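Local coordinates for protein esterase (uncultured bacterium pCosCE1, PDB 7ATL) that hydrolyses carboxylic esters and also shows promiscuous acyltransferase activity, as a family VIII carboxylesterase related to the serine beta-lactamases, at residues I109-R112 with H113-S116; L374-R377 with D378-G382; D272-L275 with Q276-T280; Q151-R154 with L155-Q158; P99-A102 with D103-P107. One frame throughout, in Å; residues are numbered along the deposited sequence.

Contact 1. Residues I109-R112 with H113-S116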
loop_
_atom_site.group_PDB
_atom_site.type_symbol
_atom_site.label_atom_id
_atom_site.label_comp_id
_atom_site.label_asym_id
_atom_site.label_seq_id
_atom_site.Cartn_x
_atom_site.Cartn_y
_atom_site.Cartn_z
ATOM N N ILE A 109 11.627 -13.397 -14.675
ATOM C CA ILE A 109 10.781 -12.308 -14.125
ATOM C C ILE A 109 11.644 -11.063 -14.135
ATOM O O ILE A 109 12.791 -11.113 -13.627
ATOM C CB ILE A 109 10.289 -12.609 -12.696
ATOM C CG1 ILE A 109 9.384 -13.848 -12.617
ATOM C CG2 ILE A 109 9.611 -11.375 -12.119
ATOM C CD1 ILE A 109 9.236 -14.412 -11.205
ATOM N N LYS A 110 11.098 -9.988 -14.667
ATOM C CA LYS A 110 11.806 -8.696 -14.715
ATOM C C LYS A 110 11.312 -7.833 -13.561
ATOM O O LYS A 110 10.149 -7.971 -13.160
ATOM C CB LYS A 110 11.590 -7.991 -16.053
ATOM C CG LYS A 110 12.339 -8.581 -17.236
ATOM C CD LYS A 110 11.636 -8.243 -18.537
ATOM C CE LYS A 110 12.569 -8.200 -19.722
ATOM N NZ LYS A 110 12.256 -7.050 -20.602
ATOM N N ILE A 111 12.190 -6.948 -13.090
ATOM C CA ILE A 111 11.894 -5.938 -12.037
ATOM C C ILE A 111 10.632 -5.172 -12.452
ATOM O O ILE A 111 9.788 -4.949 -11.582
ATOM C CB ILE A 111 13.124 -5.040 -11.790
ATOM C CG1 ILE A 111 14.352 -5.854 -11.369
ATOM C CG2 ILE A 111 12.824 -3.964 -10.768
ATOM C CD1 ILE A 111 14.151 -6.673 -10.112
ATOM N N ARG A 112 10.451 -4.819 -13.719
ATOM C CA ARG A 112 9.253 -4.022 -14.111
ATOM C C ARG A 112 7.983 -4.857 -13.884
ATOM O O ARG A 112 6.876 -4.269 -13.720
ATOM C CB ARG A 112 9.320 -3.540 -15.567
ATOM C CG ARG A 112 9.478 -4.655 -16.596
ATOM C CD ARG A 112 9.359 -4.142 -18.013
ATOM N NE ARG A 112 10.555 -3.414 -18.417
ATOM C CZ ARG A 112 10.669 -2.088 -18.518
ATOM N NH1 ARG A 112 9.663 -1.281 -18.222
ATOM N NH2 ARG A 112 11.824 -1.577 -18.891
ATOM N N HIS A 113 8.112 -6.180 -13.941
ATOM C CA HIS A 113 6.979 -7.090 -13.692
ATOM C C HIS A 113 6.682 -7.039 -12.189
ATOM O O HIS A 113 5.483 -6.965 -11.817
ATOM C CB HIS A 113 7.247 -8.514 -14.214
ATOM C CG HIS A 113 7.585 -8.642 -15.663
ATOM N ND1 HIS A 113 8.554 -9.543 -16.117
ATOM C CD2 HIS A 113 7.092 -8.036 -16.768
ATOM C CE1 HIS A 113 8.638 -9.485 -17.432
ATOM N NE2 HIS A 113 7.758 -8.573 -17.857
ATOM N N LEU A 114 7.703 -7.091 -11.334
ATOM C CA LEU A 114 7.455 -6.954 -9.870
ATOM C C LEU A 114 6.701 -5.635 -9.583
ATOM O O LEU A 114 5.728 -5.661 -8.821
ATOM C CB LEU A 114 8.762 -7.024 -9.075
ATOM C CG LEU A 114 9.492 -8.363 -9.065
ATOM C CD1 LEU A 114 10.687 -8.314 -8.128
ATOM C CD2 LEU A 114 8.557 -9.493 -8.670
ATOM N N LEU A 115 7.124 -4.518 -10.176
ATOM C CA LEU A 115 6.606 -3.163 -9.859
ATOM C C LEU A 115 5.123 -3.024 -10.239
ATOM O O LEU A 115 4.441 -2.188 -9.616
ATOM C CB LEU A 115 7.451 -2.132 -10.606
ATOM C CG LEU A 115 8.898 -2.031 -10.143
ATOM C CD1 LEU A 115 9.689 -1.098 -11.041
ATOM C CD2 LEU A 115 8.969 -1.552 -8.705
ATOM N N SER A 116 4.647 -3.776 -11.234
ATOM C CA SER A 116 3.299 -3.623 -11.832
ATOM C C SER A 116 2.476 -4.885 -11.592
ATOM O O SER A 116 1.347 -4.961 -12.111
ATOM C CB SER A 116 3.393 -3.275 -13.307
ATOM O OG SER A 116 4.012 -2.004 -13.490
HETATM O O HOH W 1 5.660 -3.101 -15.528
#

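Contact 2. Residues L374-R377 with D378-G382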
loop_
_atom_site.group_PDB
_atom_site.type_symbol
_atom_site.label_atom_id
_atom_site.label_comp_id
_atom_site.label_asym_id
_atom_site.label_seq_id
_atom_site.Cartn_x
_atom_site.Cartn_y
_atom_site.Cartn_z
ATOM N N LEU A 374 -14.313 7.193 -0.947
ATOM C CA LEU A 374 -14.972 7.821 -2.126
ATOM C C LEU A 374 -15.633 9.148 -1.738
ATOM O O LEU A 374 -15.547 10.116 -2.541
ATOM C CB LEU A 374 -16.001 6.857 -2.717
ATOM C CG LEU A 374 -15.448 5.540 -3.273
ATOM C CD1 LEU A 374 -16.452 4.889 -4.229
ATOM C CD2 LEU A 374 -14.093 5.756 -3.950
ATOM N N GLN A 375 -16.279 9.196 -0.575
ATOM C CA GLN A 375 -16.978 10.409 -0.097
ATOM C C GLN A 375 -15.928 11.446 0.275
ATOM O O GLN A 375 -16.204 12.641 0.090
ATOM C CB GLN A 375 -17.845 10.137 1.125
ATOM C CG GLN A 375 -19.066 9.284 0.839
ATOM C CD GLN A 375 -19.531 8.672 2.135
ATOM O OE1 GLN A 375 -18.764 8.504 3.089
ATOM N NE2 GLN A 375 -20.801 8.324 2.180
ATOM N N ILE A 376 -14.780 11.012 0.800
ATOM C CA ILE A 376 -13.636 11.936 1.028
ATOM C C ILE A 376 -13.202 12.486 -0.336
ATOM O O ILE A 376 -13.110 13.725 -0.476
ATOM C CB ILE A 376 -12.478 11.252 1.766
ATOM C CG1 ILE A 376 -12.877 10.887 3.201
ATOM C CG2 ILE A 376 -11.238 12.145 1.721
ATOM C CD1 ILE A 376 -12.913 12.072 4.156
ATOM N N ARG A 377 -12.986 11.586 -1.299
ATOM C CA ARG A 377 -12.559 11.919 -2.675
ATOM C C ARG A 377 -13.482 13.031 -3.184
ATOM O O ARG A 377 -12.987 14.123 -3.544
ATOM C CB ARG A 377 -12.601 10.663 -3.553
ATOM C CG ARG A 377 -12.377 10.945 -5.034
ATOM C CD ARG A 377 -12.903 9.867 -5.960
ATOM N NE ARG A 377 -14.346 9.723 -5.908
ATOM C CZ ARG A 377 -15.054 8.844 -6.616
ATOM N NH1 ARG A 377 -14.462 8.009 -7.456
ATOM N NH2 ARG A 377 -16.366 8.811 -6.469
ATOM N N ASP A 378 -14.783 12.764 -3.159
ATOM C CA ASP A 378 -15.854 13.712 -3.564
ATOM C C ASP A 378 -15.741 15.040 -2.779
ATOM O O ASP A 378 -15.820 16.116 -3.411
ATOM C CB ASP A 378 -17.207 13.010 -3.442
ATOM C CG ASP A 378 -17.412 11.969 -4.524
ATOM O OD1 ASP A 378 -16.432 11.682 -5.256
ATOM O OD2 ASP A 378 -18.539 11.484 -4.649
ATOM N N ALA A 379 -15.525 15.004 -1.467
ATOM C CA ALA A 379 -15.384 16.231 -0.652
ATOM C C ALA A 379 -14.188 17.055 -1.143
ATOM O O ALA A 379 -14.259 18.277 -1.046
ATOM C CB ALA A 379 -15.252 15.905 0.817
ATOM N N VAL A 380 -13.116 16.429 -1.633
ATOM C CA VAL A 380 -11.908 17.184 -2.075
ATOM C C VAL A 380 -12.258 18.003 -3.327
ATOM O O VAL A 380 -11.895 19.184 -3.374
ATOM C CB VAL A 380 -10.706 16.248 -2.291
ATOM C CG1 VAL A 380 -9.517 16.973 -2.907
ATOM C CG2 VAL A 380 -10.292 15.591 -0.983
ATOM N N TYR A 381 -12.999 17.425 -4.270
ATOM C CA TYR A 381 -13.329 18.059 -5.570
ATOM C C TYR A 381 -14.684 18.825 -5.518
ATOM O O TYR A 381 -15.061 19.395 -6.556
ATOM C CB TYR A 381 -13.312 16.994 -6.679
ATOM C CG TYR A 381 -11.976 16.348 -6.988
ATOM C CD1 TYR A 381 -11.585 15.160 -6.393
ATOM C CD2 TYR A 381 -11.128 16.884 -7.935
ATOM C CE1 TYR A 381 -10.374 14.554 -6.697
ATOM C CE2 TYR A 381 -9.919 16.290 -8.257
ATOM C CZ TYR A 381 -9.529 15.112 -7.645
ATOM O OH TYR A 381 -8.334 14.529 -7.984
ATOM N N GLY A 382 -15.421 18.835 -4.395
ATOM C CA GLY A 382 -16.638 19.663 -4.195
ATOM C C GLY A 382 -17.676 19.508 -5.298
ATOM O O GLY A 382 -17.978 18.384 -5.678
#

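Contact 3. Residues D272-L275 with Q276-T280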
loop_
_atom_site.group_PDB
_atom_site.type_symbol
_atom_site.label_atom_id
_atom_site.label_comp_id
_atom_site.label_asym_id
_atom_site.label_seq_id
_atom_site.Cartn_x
_atom_site.Cartn_y
_atom_site.Cartn_z
ATOM N N ASP A 272 1.415 12.057 7.816
ATOM C CA ASP A 272 2.316 13.118 7.281
ATOM C C ASP A 272 3.490 12.495 6.538
ATOM O O ASP A 272 3.955 13.135 5.568
ATOM C CB ASP A 272 2.836 14.070 8.360
ATOM C CG ASP A 272 1.759 15.067 8.727
ATOM O OD1 ASP A 272 1.583 15.994 7.957
ATOM O OD2 ASP A 272 1.028 14.837 9.718
ATOM N N ASP A 273 3.985 11.339 6.988
ATOM C CA ASP A 273 5.086 10.631 6.287
ATOM C C ASP A 273 4.508 10.155 4.951
ATOM O O ASP A 273 5.146 10.359 3.943
ATOM C CB ASP A 273 5.742 9.539 7.141
ATOM C CG ASP A 273 6.734 10.000 8.217
ATOM O OD1 ASP A 273 7.199 11.162 8.186
ATOM O OD2 ASP A 273 7.047 9.174 9.085
ATOM N N VAL A 274 3.278 9.661 4.917
ATOM C CA VAL A 274 2.653 9.168 3.654
ATOM C C VAL A 274 2.456 10.346 2.692
ATOM O O VAL A 274 2.618 10.149 1.472
ATOM C CB VAL A 274 1.333 8.429 3.948
ATOM C CG1 VAL A 274 0.577 8.033 2.683
ATOM C CG2 VAL A 274 1.577 7.215 4.833
ATOM N N LEU A 275 2.118 11.527 3.206
ATOM C CA LEU A 275 1.862 12.711 2.355
ATOM C C LEU A 275 3.173 13.146 1.704
ATOM O O LEU A 275 3.126 13.540 0.527
ATOM C CB LEU A 275 1.262 13.845 3.184
ATOM C CG LEU A 275 0.975 15.115 2.382
ATOM C CD1 LEU A 275 0.120 14.813 1.160
ATOM C CD2 LEU A 275 0.285 16.151 3.241
ATOM N N GLN A 276 4.289 13.084 2.447
ATOM C CA GLN A 276 5.659 13.348 1.924
ATOM C C GLN A 276 5.888 12.396 0.756
ATOM O O GLN A 276 6.324 12.854 -0.312
ATOM C CB GLN A 276 6.749 13.094 2.971
ATOM C CG GLN A 276 7.006 14.247 3.933
ATOM C CD GLN A 276 7.198 15.519 3.141
ATOM O OE1 GLN A 276 8.110 15.642 2.308
ATOM N NE2 GLN A 276 6.285 16.455 3.350
ATOM N N LEU A 277 5.598 11.110 0.963
ATOM C CA LEU A 277 5.775 10.067 -0.076
ATOM C C LEU A 277 4.937 10.414 -1.326
ATOM O O LEU A 277 5.460 10.325 -2.451
ATOM C CB LEU A 277 5.364 8.718 0.515
ATOM C CG LEU A 277 5.123 7.619 -0.514
ATOM C CD1 LEU A 277 6.428 7.319 -1.250
ATOM C CD2 LEU A 277 4.548 6.365 0.141
ATOM N N VAL A 278 3.661 10.751 -1.155
ATOM C CA VAL A 278 2.734 10.957 -2.300
ATOM C C VAL A 278 3.127 12.241 -3.060
ATOM O O VAL A 278 3.136 12.195 -4.320
ATOM C CB VAL A 278 1.270 10.958 -1.837
ATOM C CG1 VAL A 278 0.317 11.286 -2.972
ATOM C CG2 VAL A 278 0.887 9.631 -1.191
ATOM N N GLU A 279 3.453 13.336 -2.364
ATOM C CA GLU A 279 3.949 14.588 -3.003
ATOM C C GLU A 279 5.191 14.262 -3.846
ATOM O O GLU A 279 5.219 14.637 -5.035
ATOM C CB GLU A 279 4.252 15.665 -1.959
ATOM C CG GLU A 279 3.069 16.572 -1.698
ATOM C CD GLU A 279 2.666 17.362 -2.926
ATOM O OE1 GLU A 279 3.483 18.240 -3.335
ATOM O OE2 GLU A 279 1.575 17.064 -3.492
ATOM N N THR A 280 6.146 13.526 -3.283
ATOM C CA THR A 280 7.384 13.072 -3.972
ATOM C C THR A 280 7.050 12.308 -5.264
ATOM O O THR A 280 7.673 12.579 -6.306
ATOM C CB THR A 280 8.226 12.215 -3.027
ATOM O OG1 THR A 280 8.478 12.990 -1.854
ATOM C CG2 THR A 280 9.532 11.782 -3.654
#

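Contact 4. Residues Q151-R154 with L155-Q158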
loop_
_atom_site.group_PDB
_atom_site.type_symbol
_atom_site.label_atom_id
_atom_site.label_comp_id
_atom_site.label_asym_id
_atom_site.label_seq_id
_atom_site.Cartn_x
_atom_site.Cartn_y
_atom_site.Cartn_z
ATOM N N GLN A 151 13.257 -17.146 3.966
ATOM C CA GLN A 151 12.608 -18.466 4.183
ATOM C C GLN A 151 11.221 -18.408 3.534
ATOM O O GLN A 151 10.868 -19.358 2.818
ATOM C CB GLN A 151 12.544 -18.845 5.665
ATOM C CG GLN A 151 13.857 -19.339 6.255
ATOM C CD GLN A 151 13.818 -19.291 7.763
ATOM O OE1 GLN A 151 12.875 -18.820 8.390
ATOM N NE2 GLN A 151 14.866 -19.766 8.393
ATOM N N ASN A 152 10.516 -17.288 3.672
ATOM C CA ASN A 152 9.168 -17.127 3.064
ATOM C C ASN A 152 9.246 -17.095 1.533
ATOM O O ASN A 152 8.352 -17.674 0.876
ATOM C CB ASN A 152 8.440 -15.888 3.572
ATOM C CG ASN A 152 6.971 -15.948 3.227
ATOM O OD1 ASN A 152 6.360 -17.010 3.363
ATOM N ND2 ASN A 152 6.414 -14.827 2.770
ATOM N N LEU A 153 10.263 -16.444 0.974
ATOM C CA LEU A 153 10.393 -16.305 -0.500
ATOM C C LEU A 153 10.911 -17.623 -1.111
ATOM O O LEU A 153 10.594 -17.882 -2.308
ATOM C CB LEU A 153 11.289 -15.103 -0.834
ATOM C CG LEU A 153 10.749 -13.741 -0.395
ATOM C CD1 LEU A 153 11.650 -12.619 -0.877
ATOM C CD2 LEU A 153 9.322 -13.512 -0.878
ATOM N N ARG A 154 11.650 -18.432 -0.346
ATOM C CA ARG A 154 12.062 -19.773 -0.821
ATOM C C ARG A 154 10.820 -20.656 -0.899
ATOM O O ARG A 154 10.767 -21.518 -1.811
ATOM C CB ARG A 154 13.169 -20.382 0.044
ATOM C CG ARG A 154 14.552 -19.793 -0.234
ATOM C CD ARG A 154 15.548 -20.104 0.875
ATOM N NE ARG A 154 16.890 -19.662 0.543
ATOM C CZ ARG A 154 17.702 -20.252 -0.331
ATOM N NH1 ARG A 154 17.313 -21.317 -1.007
ATOM N NH2 ARG A 154 18.906 -19.747 -0.553
ATOM N N LEU A 155 9.843 -20.432 -0.026
ATOM C CA LEU A 155 8.571 -21.188 -0.096
ATOM C C LEU A 155 7.818 -20.730 -1.351
ATOM O O LEU A 155 7.345 -21.596 -2.118
ATOM C CB LEU A 155 7.772 -20.977 1.200
ATOM C CG LEU A 155 8.337 -21.630 2.476
ATOM C CD1 LEU A 155 7.382 -21.416 3.644
ATOM C CD2 LEU A 155 8.602 -23.124 2.313
ATOM N N LEU A 156 7.729 -19.411 -1.569
ATOM C CA LEU A 156 7.027 -18.793 -2.739
ATOM C C LEU A 156 7.644 -19.305 -4.051
ATOM O O LEU A 156 6.878 -19.538 -5.028
ATOM C CB LEU A 156 7.131 -17.266 -2.633
ATOM C CG LEU A 156 6.481 -16.453 -3.752
ATOM C CD1 LEU A 156 4.991 -16.763 -3.873
ATOM C CD2 LEU A 156 6.680 -14.973 -3.497
ATOM N N ALA A 157 8.973 -19.467 -4.070
ATOM C CA ALA A 157 9.759 -19.927 -5.238
ATOM C C ALA A 157 9.278 -21.312 -5.674
ATOM O O ALA A 157 9.412 -21.616 -6.871
ATOM C CB ALA A 157 11.239 -19.954 -4.925
ATOM N N GLN A 158 8.746 -22.108 -4.734
ATOM C CA GLN A 158 8.321 -23.513 -4.989
ATOM C C GLN A 158 6.880 -23.581 -5.523
ATOM O O GLN A 158 6.437 -24.687 -5.900
ATOM C CB GLN A 158 8.452 -24.343 -3.719
ATOM C CG GLN A 158 9.885 -24.524 -3.244
ATOM C CD GLN A 158 9.842 -25.183 -1.891
ATOM O OE1 GLN A 158 10.278 -24.620 -0.888
ATOM N NE2 GLN A 158 9.220 -26.349 -1.846
#

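Contact 5. Residues P99-A102 with D103-P107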
loop_
_atom_site.group_PDB
_atom_site.type_symbol
_atom_site.label_atom_id
_atom_site.label_comp_id
_atom_site.label_asym_id
_atom_site.label_seq_id
_atom_site.Cartn_x
_atom_site.Cartn_y
_atom_site.Cartn_z
ATOM N N PRO A 99 10.882 -19.691 -9.957
ATOM C CA PRO A 99 9.624 -20.435 -10.044
ATOM C C PRO A 99 9.243 -20.817 -11.480
ATOM O O PRO A 99 9.679 -20.165 -12.424
ATOM C CB PRO A 99 8.582 -19.469 -9.474
ATOM C CG PRO A 99 9.214 -18.119 -9.685
ATOM C CD PRO A 99 10.684 -18.347 -9.400
ATOM N N ALA A 100 8.396 -21.846 -11.585
ATOM C CA ALA A 100 7.955 -22.464 -12.850
ATOM C C ALA A 100 6.469 -22.213 -13.051
ATOM O O ALA A 100 5.772 -22.086 -12.064
ATOM C CB ALA A 100 8.236 -23.936 -12.779
ATOM N N LEU A 101 5.997 -22.214 -14.292
ATOM C CA LEU A 101 4.549 -22.377 -14.606
ATOM C C LEU A 101 4.170 -23.850 -14.373
ATOM O O LEU A 101 5.068 -24.673 -14.082
ATOM C CB LEU A 101 4.298 -21.923 -16.047
ATOM C CG LEU A 101 4.720 -20.480 -16.357
ATOM C CD1 LEU A 101 5.266 -20.348 -17.769
ATOM C CD2 LEU A 101 3.561 -19.516 -16.144
ATOM N N ALA A 102 2.887 -24.192 -14.440
ATOM C CA ALA A 102 2.398 -25.578 -14.199
ATOM C C ALA A 102 3.113 -26.582 -15.123
ATOM O O ALA A 102 3.340 -27.712 -14.674
ATOM C CB ALA A 102 0.902 -25.652 -14.385
ATOM N N ASP A 103 3.460 -26.184 -16.357
ATOM C CA ASP A 103 4.004 -27.080 -17.413
ATOM C C ASP A 103 5.515 -27.268 -17.240
ATOM O O ASP A 103 6.056 -28.087 -17.961
ATOM C CB ASP A 103 3.637 -26.566 -18.808
ATOM C CG ASP A 103 4.230 -25.210 -19.144
ATOM O OD1 ASP A 103 5.073 -24.738 -18.335
ATOM O OD2 ASP A 103 3.854 -24.640 -20.217
ATOM N N GLY A 104 6.171 -26.543 -16.331
ATOM C CA GLY A 104 7.578 -26.807 -15.964
ATOM C C GLY A 104 8.554 -25.765 -16.498
ATOM O O GLY A 104 9.774 -25.811 -16.118
ATOM N N VAL A 105 8.069 -24.853 -17.342
ATOM C CA VAL A 105 8.908 -23.753 -17.886
ATOM C C VAL A 105 9.213 -22.778 -16.748
ATOM O O VAL A 105 8.264 -22.450 -15.997
ATOM C CB VAL A 105 8.199 -23.038 -19.042
ATOM C CG1 VAL A 105 9.023 -21.849 -19.520
ATOM C CG2 VAL A 105 7.877 -23.983 -20.186
ATOM N N ARG A 106 10.464 -22.312 -16.653
ATOM C CA ARG A 106 10.950 -21.314 -15.655
ATOM C C ARG A 106 11.246 -20.008 -16.378
ATOM O O ARG A 106 12.384 -19.743 -16.769
ATOM C CB ARG A 106 12.211 -21.803 -14.937
ATOM C CG ARG A 106 11.993 -23.066 -14.114
ATOM C CD ARG A 106 13.237 -23.611 -13.412
ATOM N NE ARG A 106 12.844 -24.853 -12.760
ATOM C CZ ARG A 106 12.088 -24.948 -11.659
ATOM N NH1 ARG A 106 11.662 -23.874 -11.009
ATOM N NH2 ARG A 106 11.765 -26.140 -11.196
ATOM N N PRO A 107 10.225 -19.151 -16.590
ATOM C CA PRO A 107 10.411 -17.922 -17.347
ATOM C C PRO A 107 11.070 -16.881 -16.458
ATOM O O PRO A 107 10.786 -16.801 -15.260
ATOM C CB PRO A 107 8.986 -17.512 -17.728
ATOM C CG PRO A 107 8.157 -18.037 -16.588
ATOM C CD PRO A 107 8.850 -19.291 -16.101
HETATM O O HOH W 2 11.261 -18.085 -12.943
#

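Contact 1. Residues I109-R112 with H113-S116
The imidazole of His-113 has the CG of Arg-112 over one face and the carbonyl carbon (C) of Ile-109 at its edge, near the ring plane. Arg-112 crosses it at a slant, its guanidinium turned 72° from the ring. The aliphatic part of Lys-110 runs past ND1 and CE1 of the imidazole, with Lys-110 CB 3.4 Å from His-113 ND1. Backbone Lys-110 N donates to His-113 ND1 over 3.0 Å, tilted 32° from the ring plane. With CG beside its own backbone N (chi1 -57°), the ring folds back toward the start of the helix, where ND1 can accept. Lys-110 is the N-cap of helix 111-116 and His-113 its third residue, so this bond supplies one half of a capping box. Separately, the backbone Lys-110 O accepts both His-113 N at 2.8 Å, from above the carbonyl plane, and Leu-114 N at 3.2 Å. The charged ends of Lys-110 and Arg-112 both form salt bridges with Asp-87. On the buried flank, Ile-109 CG2 meets Leu-114 CD2 at 4.1 Å, and Leu-114 continues onto helix 174-186. A water donates to Arg-112 O and, at 2.8 Å, to Ser-116 OG, which also bonds Gly-316 O.

Contact 2. Residues L374-R377 with D378-G382
Arg-377 runs alongside the neighbouring Asp-378, both side chains pointing the same way, the planes of guanidinium and carboxylate nearly parallel (11° apart). One carboxylate oxygen does the work: Asp-378 OD1 takes the N-H of Arg-377 NE at 2.9 Å as a salt bridge, met on its syn side but out of the carboxylate plane. A weaker bond from Arg-377 NH2 reaches the same oxygen over 3.1 Å. The guanidinium is thus gripped along one edge, while Leu-374 CD2 rests over the centre of one of its faces, 4.1 Å above the plane. With CG opposite the backbone N (chi1 171°), a bend at chi3 (64°) turns the guanidinium back beside the aspartate and under the leucine methyl.

Further along, the ring of Tyr-381 presents its edge to the backbone of Arg-377, with Tyr-381 CD1 3.3 Å from Arg-377 O. The hydroxyl is held elsewhere, by Asp-350. Helical bonding runs through the segment, from the straight Asp-378 N to Leu-374 O bond of 2.8 Å to a weak one, Tyr-381 N to Arg-377 O.

On the inner flank, Ile-376 CG2 and Val-380 CG2 approach to 4.5 Å. Ile-376 packs on Val-15 and Ser-16 of helix 3-21, whereas Val-380 sits on Ile-355 and Val-357 of the sheet. A C-terminal helix lying with the N-terminal one against an antiparallel sheet is a hallmark of the beta-lactamase fold.

Contact 3. Residues D272-L275 with Q276-T280
Gln-276 and Asp-272 are joined by the first of five successive i to i+4 bonds in residues 272-280, Gln-276 N reaching Asp-272 O at 3.1 Å. Leu-277 N then donates to Asp-273 O in the carbonyl plane, Val-278 N to Val-274 O, and Glu-279 N to Leu-275 O at 2.9 Å with a nearly straight N-H (172°). Gln-276 O is gripped twice. Thr-280 N makes the fifth bond to it at 3.1 Å and the hydroxyl Thr-280 OG1 donates at 2.7 Å from the opposite face of the carbonyl plane, satisfying a buried threonine within its own helix. Setting OG1 or CG2 back over the preceding turn is a matter of chi1, and here (-56°) it is OG1 that turns to the carbonyl.

Asp-272 forms a salt bridge with Arg-57; Asp-273 accepts from the backbone N of Arg-205 and Asn-206 and from the hydroxyl of Thr-207; Glu-279 is held by Ser-356 of the sheet and by a salt bridge to Arg-282 in the same helix. Val-274 CG1 and Val-278 CG2 stand 4.2 Å apart, both bordering strand 355-361. A largely buried helix between the sheet and helix 67-80 is consistent with the beta-lactamase fold.

Contact 4. Residues Q151-R154 with L155-Q158
Leu-153 and Leu-156 lie side by side and point the same way, their branches meeting at CD2 to CD2, 4.0 Å apart. They start differently: CG of Leu-153 stands beside its backbone N (chi1 -64°), whereas that of Leu-156 is opposite its N (chi1 179°), and the two choices bring the methyls together on one flank. This is the tight side of the turn. Both leucines press on Val-177 of helix 174-186, and Leu-153 also reaches Ala-180 and Trp-96. Asn-152 is buried too, its carbonyl side-chain oxygen receiving Lys-139 N.

In the backbone beneath, Leu-156 N donates to Asn-152 O at 3.1 Å and Ala-157 N to Leu-153 O at 2.9 Å, while Leu-155 N bonds Gln-151 O over 3.2 Å, with a weak second bond to Asn-152 O. Leu-155 bridges the two sides, its CG 3.4 Å from Gln-151 O and its side chain touching Ile-138.

The opposite character belongs to Gln-151, Arg-154 and Gln-158, which are exposed. Across the contact Arg-154 offers little more than its CB; its chain then runs out extended to a salt bridge with Glu-150 and a cation-pi contact with Trp-96. Gln-151 is tied back to Thr-148 N instead. Apolar residues on one flank and polar ones on the other make helix 149-157 an amphipathic surface helix, laid against the helical region of a beta-lactamase-like fold.

Contact 5. Residues P99-A102 with D103-P107
Leu-101 and Pro-107 cross at a slant, Leu-101 CD1 resting 3.9 Å from Pro-107 CG, where the two arms of a hairpin-like loop come together. Its tip is a type I turn from Leu-101 to Gly-104, and Gly-104, at positive phi (108°), gives it the pattern of a type I turn with a G1 bulge, although neither arm is a regular strand. Two backbone bonds close it: Leu-101 N to Val-105 O at 2.8 Å, and Gly-104 N to Leu-101 O at 3.1 Å, the latter donor standing above the carbonyl plane.

The side chains fall on two sides of this loop. On one, Leu-101 leans across the arms toward Val-105 and Pro-107. On the other, Arg-106 runs out extended and lays a face of its guanidinium over the methyl of Ala-100, whose CB stands 3.8 Å above that plane, offset toward the rim. NH1 of the same arginine is held by Thr-98 O, which fixes the guanidinium against the alanine.

Asp-103 takes its first torsion between backbone N and carbonyl carbon (chi1 63°), turning the carboxylate back over the tip; its OD1 accepts Val-105 N at 3.2 Å as an Asx turn. At the foot of the loop, Pro-99 and Pro-107 both pack on Leu-161, and a single water donates to Pro-99 O and Pro-107 O, 2.7 Å from each oxygen.

How the contacts relate
Burial sorts the five: contacts 1 and 3 are core, contacts 2 and 4 half buried, and contact 5 lies at the surface, its centre about 29 Å from that of the chain. Contacts 1 and 4 pack on one element, helix 174-186, while contacts 2 and 3 both border strand 355-361. Contact 5 joins the first pair: its Pro-99 touches Ile-109 of contact 1 and Ala-157 of contact 4. Contact 2 lies far off, its centre about 45 Å from that of contact 5. Chemistry follows place: the acids of contact 3 are mostly held by other parts of the fold, exposed charges in contacts 2 and 4 pair with residues nearby in sequence, and contact 5 relies on its turn and a water.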